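Local coordinates for ferric-siderophore receptor protein (Streptomyces coelicolor, PDB 2X4L) that probably binds iron-loaded siderophores outside the cell membrane and hands them over for uptake, at residues K43-V49 and L109-I115; A50-V54 and L114-T118. All blocks are in the same frame, centred on the assembly; numbering follows the deposited sequence.

Interaction 1: residues K43-V49 and L109-I115; sequences KVPANIV and LAPEVLI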
ATOM      1  N   LYS A  43      15.946  14.602  20.794  1.00 23.63           N
ATOM      2  CA  LYS A  43      14.995  15.574  20.280  1.00 24.62           C
ATOM      3  C   LYS A  43      14.171  14.875  19.250  1.00 23.28           C
ATOM      4  O   LYS A  43      14.633  13.860  18.730  1.00 23.75           O
ATOM      5  CB  LYS A  43      15.695  16.735  19.635  1.00 25.99           C
ATOM      6  CG  LYS A  43      16.600  16.334  18.541  1.00 31.75           C
ATOM      7  CD  LYS A  43      17.176  17.609  17.840  1.00 38.90           C
ATOM      8  CE  LYS A  43      17.503  17.353  16.366  1.00 37.98           C
ATOM      9  NZ  LYS A  43      16.240  16.981  15.595  1.00 31.30           N
ATOM     10  N   VAL A  44      13.031  15.468  18.881  1.00 23.41           N
ATOM     11  CA  VAL A  44      12.199  14.938  17.810  1.00 22.96           C
ATOM     12  C   VAL A  44      12.991  15.063  16.518  1.00 22.75           C
ATOM     13  O   VAL A  44      13.501  16.150  16.203  1.00 22.46           O
ATOM     14  CB  VAL A  44      10.847  15.723  17.690  1.00 22.99           C
ATOM     15  CG1 VAL A  44      10.030  15.223  16.527  1.00 24.53           C
ATOM     16  CG2 VAL A  44      10.029  15.551  18.991  1.00 25.98           C
ATOM     17  N   PRO A  45      13.106  13.974  15.732  1.00 21.45           N
ATOM     18  CA  PRO A  45      13.969  14.104  14.489  1.00 20.33           C
ATOM     19  C   PRO A  45      13.409  15.107  13.503  1.00 20.04           C
ATOM     20  O   PRO A  45      12.221  15.054  13.170  1.00 23.87           O
ATOM     21  CB  PRO A  45      13.993  12.702  13.901  1.00 21.14           C
ATOM     22  CG  PRO A  45      12.895  11.904  14.592  1.00 20.82           C
ATOM     23  CD  PRO A  45      12.572  12.620  15.943  1.00 20.53           C
ATOM     24  N   ALA A  46      14.261  16.002  13.072  1.00 20.79           N
ATOM     25  CA  ALA A  46      13.987  17.003  12.115  1.00 21.83           C
ATOM     26  C   ALA A  46      14.283  16.429  10.729  1.00 19.41           C
ATOM     27  O   ALA A  46      13.680  16.893   9.750  1.00 21.09           O
ATOM     28  CB  ALA A  46      14.927  18.152  12.384  1.00 24.27           C
ATOM     29  N   ASN A  47      15.247  15.482  10.627  1.00 13.51           N
ATOM     30  CA  ASN A  47      15.691  14.980   9.256  1.00 12.50           C
ATOM     31  C   ASN A  47      15.274  13.552   9.090  1.00 12.03           C
ATOM     32  O   ASN A  47      16.032  12.616   9.398  1.00 13.99           O
ATOM     33  CB  ASN A  47      17.213  15.077   9.135  1.00 12.38           C
ATOM     34  CG  ASN A  47      17.743  16.507   9.196  1.00 14.82           C
ATOM     35  OD1 ASN A  47      16.992  17.483   9.157  1.00 17.19           O
ATOM     36  ND2 ASN A  47      19.013  16.628   9.338  1.00 19.05           N
ATOM     37  N   ILE A  48      14.053  13.351   8.602  1.00 10.41           N
ATOM     38  CA  ILE A  48      13.456  12.071   8.467  1.00 11.36           C
ATOM     39  C   ILE A  48      13.676  11.597   7.020  1.00  9.47           C
ATOM     40  O   ILE A  48      13.529  12.400   6.067  1.00 10.85           O
ATOM     41  CB  ILE A  48      11.909  12.199   8.726  1.00 10.70           C
ATOM     42  CG1 ILE A  48      11.668  12.661  10.171  1.00 12.13           C
ATOM     43  CG2 ILE A  48      11.218  10.836   8.432  1.00 12.17           C
ATOM     44  CD1 ILE A  48      10.195  13.030  10.364  1.00 14.06           C
ATOM     45  N   VAL A  49      14.028  10.339   6.870  1.00  9.71           N
ATOM     46  CA  VAL A  49      14.017   9.712   5.547  1.00  9.84           C
ATOM     47  C   VAL A  49      13.053   8.575   5.559  1.00 10.09           C
ATOM     48  O   VAL A  49      13.014   7.827   6.533  1.00 11.66           O
ATOM     49  CB  VAL A  49      15.451   9.259   5.181  1.00 10.47           C
ATOM     50  CG1 VAL A  49      15.495   8.384   3.929  1.00 10.52           C
ATOM     51  CG2 VAL A  49      16.401  10.490   5.045  1.00 10.22           C
ATOM     52  N   LEU A 109      22.043  13.915   3.811  1.00 10.43           N
ATOM     53  CA  LEU A 109      20.837  14.492   4.423  1.00 11.57           C
ATOM     54  C   LEU A 109      20.972  14.581   5.898  1.00 12.20           C
ATOM     55  O   LEU A 109      20.021  15.047   6.529  1.00 12.76           O
ATOM     56  CB  LEU A 109      19.547  13.664   4.049  1.00 11.72           C
ATOM     57  CG  LEU A 109      19.374  13.505   2.510  1.00 10.91           C
ATOM     58  CD1 LEU A 109      18.120  12.745   2.317  1.00 14.31           C
ATOM     59  CD2 LEU A 109      19.202  14.854   1.793  1.00 13.67           C
ATOM     60  N   ALA A 110      22.093  14.142   6.509  1.00 11.26           N
ATOM     61  CA  ALA A 110      22.207  14.113   7.963  1.00 11.30           C
ATOM     62  C   ALA A 110      21.003  13.446   8.638  1.00 11.36           C
ATOM     63  O   ALA A 110      20.291  13.999   9.460  1.00 11.99           O
ATOM     64  CB  ALA A 110      22.431  15.567   8.473  1.00 12.70           C
ATOM     65  N   PRO A 111      20.689  12.222   8.215  1.00 10.97           N
ATOM     66  CA  PRO A 111      19.450  11.587   8.613  1.00 11.12           C
ATOM     67  C   PRO A 111      19.405  11.292  10.100  1.00 10.22           C
ATOM     68  O   PRO A 111      20.424  10.883  10.714  1.00 12.06           O
ATOM     69  CB  PRO A 111      19.425  10.259   7.809  1.00 10.73           C
ATOM     70  CG  PRO A 111      20.878   9.964   7.603  1.00 10.58           C
ATOM     71  CD  PRO A 111      21.526  11.309   7.417  1.00 10.60           C
ATOM     72  N   GLU A 112      18.237  11.469  10.692  1.00 10.67           N
ATOM     73  CA  GLU A 112      18.010  11.216  12.141  1.00 11.13           C
ATOM     74  C   GLU A 112      17.161   9.961  12.385  1.00 13.12           C
ATOM     75  O   GLU A 112      17.237   9.334  13.423  1.00 12.75           O
ATOM     76  CB  GLU A 112      17.433  12.447  12.851  1.00 12.64           C
ATOM     77  CG  GLU A 112      18.518  13.541  13.008  1.00 13.28           C
ATOM     78  CD  GLU A 112      17.963  14.877  13.269  1.00 19.81           C
ATOM     79  OE1 GLU A 112      16.891  15.277  12.829  1.00 18.88           O
ATOM     80  OE2 GLU A 112      18.747  15.638  13.898  1.00 28.46           O
ATOM     81  N   VAL A 113      16.336   9.581  11.415  1.00 10.59           N
ATOM     82  CA  VAL A 113      15.570   8.316  11.511  1.00 12.54           C
ATOM     83  C   VAL A 113      15.183   7.979  10.085  1.00 10.42           C
ATOM     84  O   VAL A 113      14.900   8.839   9.255  1.00 11.09           O
ATOM     85  CB  VAL A 113      14.297   8.490  12.469  1.00 11.47           C
ATOM     86  CG1 VAL A 113      13.256   9.473  11.838  1.00 12.94           C
ATOM     87  CG2 VAL A 113      13.674   7.130  12.834  1.00 12.26           C
ATOM     88  N   LEU A 114      15.159   6.686   9.821  1.00  9.37           N
ATOM     89  CA  LEU A 114      14.608   6.093   8.561  1.00  9.50           C
ATOM     90  C   LEU A 114      13.326   5.344   8.922  1.00  9.92           C
ATOM     91  O   LEU A 114      13.244   4.599   9.911  1.00 10.63           O
ATOM     92  CB  LEU A 114      15.661   5.122   8.009  1.00  8.69           C
ATOM     93  CG  LEU A 114      15.212   4.472   6.709  1.00  9.57           C
ATOM     94  CD1 LEU A 114      16.401   4.254   5.738  1.00 11.37           C
ATOM     95  CD2 LEU A 114      14.523   3.106   6.970  1.00 11.92           C
ATOM     96  N   ILE A 115      12.299   5.543   8.103  1.00 10.54           N
ATOM     97  CA  ILE A 115      10.957   4.964   8.432  1.00  9.17           C
ATOM     98  C   ILE A 115      10.458   4.217   7.178  1.00 10.33           C
ATOM     99  O   ILE A 115      10.418   4.824   6.089  1.00 10.64           O
ATOM    100  CB  ILE A 115       9.959   6.079   8.824  1.00 10.07           C
ATOM    101  CG1 ILE A 115      10.591   7.044   9.864  1.00 10.51           C
ATOM    102  CG2 ILE A 115       8.602   5.409   9.324  1.00  9.89           C
ATOM    103  CD1 ILE A 115       9.545   8.104  10.351  1.00 13.19           C
TER
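Val49 and Leu114 pair as neighbours where the N-terminal ends of parallel strands 48-51 and 113-118 meet in the parallel sheet of the N-terminal lobe of this periplasmic-binding-protein fold. The tight part is apolar and two-sided. On one face Ile48 CG2 packs on Ile115 CD1 at 3.7 Å, while Val113 CG1 reaches Pro45 CG; on the other, Val49 CG2 lies against Leu109 CD1 and Pro111 CB. Val49 is bonded at both ends: its N donates to Val113 O, and its O takes Ile115 N.

Toward the 43-47 loop the contact turns polar and more open to solvent. Asn47 ND2 donates to Ala110 O at 2.9 Å, above the carbonyl plane, and Asn47 OD1 is hydrogen-bonded to Lys66 NZ. Lys43, an exposed residue, bends at its end (chi4 62°); its NZ bonds Val44 O at 2.9 Å and makes a longer salt bridge to Glu112 OE2 at 3.3 Å. Glu112 N donates to Asn47 O at 2.8 Å, and one oxygen of its carboxylate takes two successive backbone N-H groups in return: OE1 accepts Ala46 N at 2.7 Å nearly along its C-O axis and Asn47 N at 2.8 Å on the anti side, the two donors arriving from opposite faces of the carboxylate plane.

Interaction 2: residues A50-V54 and L114-T118; sequences AFTGV and LITTT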
ATOM      1  N   ALA A  50      12.230   8.472   4.543  1.00  8.71           N
ATOM      2  CA  ALA A  50      11.211   7.417   4.560  1.00  9.43           C
ATOM      3  C   ALA A  50      10.985   6.767   3.198  1.00  8.39           C
ATOM      4  O   ALA A  50      11.147   7.428   2.151  1.00 10.06           O
ATOM      5  CB  ALA A  50       9.875   8.044   5.046  1.00 10.56           C
ATOM      6  N   PHE A  51      10.502   5.542   3.195  1.00  7.87           N
ATOM      7  CA  PHE A  51       9.997   4.943   1.990  1.00  7.24           C
ATOM      8  C   PHE A  51       8.929   5.933   1.449  1.00  8.31           C
ATOM      9  O   PHE A  51       8.166   6.511   2.224  1.00  9.27           O
ATOM     10  CB  PHE A  51       9.354   3.597   2.345  1.00  8.92           C
ATOM     11  CG  PHE A  51       8.690   2.962   1.153  1.00  7.20           C
ATOM     12  CD1 PHE A  51       9.479   2.501   0.109  1.00  8.38           C
ATOM     13  CD2 PHE A  51       7.317   2.776   1.124  1.00  8.97           C
ATOM     14  CE1 PHE A  51       8.900   1.953  -1.024  1.00  8.92           C
ATOM     15  CE2 PHE A  51       6.731   2.217  -0.019  1.00 10.31           C
ATOM     16  CZ  PHE A  51       7.527   1.788  -1.107  1.00  7.33           C
ATOM     17  N   THR A  52       8.902   6.064   0.104  1.00  8.23           N
ATOM     18  CA  THR A  52       8.014   7.073  -0.463  1.00  8.29           C
ATOM     19  C   THR A  52       6.587   6.962   0.114  1.00  9.03           C
ATOM     20  O   THR A  52       5.979   7.971   0.438  1.00  8.58           O
ATOM     21  CB  THR A  52       8.006   6.939  -1.948  1.00  8.84           C
ATOM     22  OG1 THR A  52       9.367   7.170  -2.350  1.00 10.80           O
ATOM     23  CG2 THR A  52       7.088   8.034  -2.575  1.00 10.33           C
ATOM     24  N   GLY A  53       6.022   5.736   0.181  1.00  7.42           N
ATOM     25  CA  GLY A  53       4.614   5.597   0.638  1.00  8.08           C
ATOM     26  C   GLY A  53       4.449   6.012   2.087  1.00  8.85           C
ATOM     27  O   GLY A  53       3.327   6.444   2.464  1.00 10.06           O
ATOM     28  N   VAL A  54       5.467   5.819   2.901  1.00  7.90           N
ATOM     29  CA  VAL A  54       5.429   6.269   4.303  1.00  8.79           C
ATOM     30  C   VAL A  54       5.556   7.790   4.382  1.00  9.91           C
ATOM     31  O   VAL A  54       4.776   8.501   5.065  1.00 10.26           O
ATOM     32  CB  VAL A  54       6.540   5.582   5.128  1.00  8.35           C
ATOM     33  CG1 VAL A  54       6.645   6.222   6.544  1.00 11.40           C
ATOM     34  CG2 VAL A  54       6.197   4.087   5.229  1.00 10.76           C
ATOM     35  N   LEU A 114      15.159   6.686   9.821  1.00  9.37           N
ATOM     36  CA  LEU A 114      14.608   6.093   8.561  1.00  9.50           C
ATOM     37  C   LEU A 114      13.326   5.344   8.922  1.00  9.92           C
ATOM     38  O   LEU A 114      13.244   4.599   9.911  1.00 10.63           O
ATOM     39  CB  LEU A 114      15.661   5.122   8.009  1.00  8.69           C
ATOM     40  CG  LEU A 114      15.212   4.472   6.709  1.00  9.57           C
ATOM     41  CD1 LEU A 114      16.401   4.254   5.738  1.00 11.37           C
ATOM     42  CD2 LEU A 114      14.523   3.106   6.970  1.00 11.92           C
ATOM     43  N   ILE A 115      12.299   5.543   8.103  1.00 10.54           N
ATOM     44  CA  ILE A 115      10.957   4.964   8.432  1.00  9.17           C
ATOM     45  C   ILE A 115      10.458   4.217   7.178  1.00 10.33           C
ATOM     46  O   ILE A 115      10.418   4.824   6.089  1.00 10.64           O
ATOM     47  CB  ILE A 115       9.959   6.079   8.824  1.00 10.07           C
ATOM     48  CG1 ILE A 115      10.591   7.044   9.864  1.00 10.51           C
ATOM     49  CG2 ILE A 115       8.602   5.409   9.324  1.00  9.89           C
ATOM     50  CD1 ILE A 115       9.545   8.104  10.351  1.00 13.19           C
ATOM     51  N   THR A 116      10.054   2.989   7.341  1.00  9.69           N
ATOM     52  CA  THR A 116       9.464   2.249   6.240  1.00  8.22           C
ATOM     53  C   THR A 116       8.482   1.232   6.749  1.00 11.27           C
ATOM     54  O   THR A 116       8.230   1.156   7.990  1.00 11.97           O
ATOM     55  CB  THR A 116      10.608   1.625   5.406  1.00  9.80           C
ATOM     56  OG1 THR A 116      10.050   1.098   4.166  1.00  9.51           O
ATOM     57  CG2 THR A 116      11.403   0.482   6.139  1.00 10.71           C
ATOM     58  N   THR A 117       7.904   0.470   5.853  1.00  9.24           N
ATOM     59  CA  THR A 117       7.015  -0.590   6.221  1.00 11.19           C
ATOM     60  C   THR A 117       7.780  -1.892   6.247  1.00 11.91           C
ATOM     61  O   THR A 117       8.962  -1.978   5.922  1.00 10.80           O
ATOM     62  CB  THR A 117       5.882  -0.653   5.159  1.00  9.64           C
ATOM     63  OG1 THR A 117       6.437  -0.683   3.833  1.00 10.28           O
ATOM     64  CG2 THR A 117       4.908   0.506   5.349  1.00 11.36           C
ATOM     65  N   THR A 118       7.090  -2.940   6.715  1.00 11.04           N
ATOM     66  CA  THR A 118       7.687  -4.295   6.691  1.00 10.53           C
ATOM     67  C   THR A 118       6.608  -5.358   6.369  1.00 10.30           C
ATOM     68  O   THR A 118       5.482  -5.204   6.829  1.00 10.72           O
ATOM     69  CB  THR A 118       8.483  -4.692   7.978  1.00 12.75           C
ATOM     70  OG1 THR A 118       8.999  -6.027   7.796  1.00 12.93           O
ATOM     71  CG2 THR A 118       7.578  -4.657   9.201  1.00 12.55           C
TER
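Val54 lies over the strand at Ile115 and Thr117, one methyl to each. Its CG1 presses on Ile115 CG2 at 3.5 Å, closer than two methyls usually sit, and the two side chains cross at about a right angle. CG2 goes the other way along the strand, to 3.8 Å from Thr117 CG2, the two side chains running past one another in opposite senses. This split follows from the valine's first torsion (171°), which sets CG1 anti to the backbone N and CG2 beside it. An alanine here would lose both methyls and is likely to open a gap over Ile115 and Thr117 where the first turn of the helix meets the sheet.

Phe51 is the N-cap residue, the point where strand gives way to helix. Its N donates to Ile115 O at 3.0 Å, and the same oxygen receives a CA-H...O contact from Ala50 CA at 3.1 Å. The CB of Phe51 comes within 3.2 Å of Thr116 OG1, and from there the ring leads off away from the strand, with that hydroxyl lying oblique to it. Thr116 OG1 is hydrogen-bonded to Trp126 O, and the Trp126 ring meets that of Phe51 edge to face, so Trp126 meets both, the hydroxyl through its carbonyl and the phenyl through its ring.

The contact is fully buried. Strand 67-69 flanks strand 48-51, with Phe69 against the Phe51 side chain, while strand 142-146 flanks 113-118 on its far side; helix 153-165 packs against both Val54 and Ile115, Met159 touching the valine and Leu162 the isoleucine.

Interactions 1 and 2 are successive lengths of one strand pairing, 48-51 against 113-118, with centres about 12 Å apart. Leu114 and Ile115 belong to both: the N of Ile115 is used in interaction 1 and its O in interaction 2, so the ladder runs on without a break. Interaction 1 is the outer end, its centre about 23 Å from the centre of the chain and partly solvent-exposed; interaction 2 lies about 11 Å from that centre and is buried. In relatives of this family the ligand sits in the cleft between the two lobes, and the C-terminal ends of such strands generally point toward it; interaction 2 is therefore probably the nearer to the cleft.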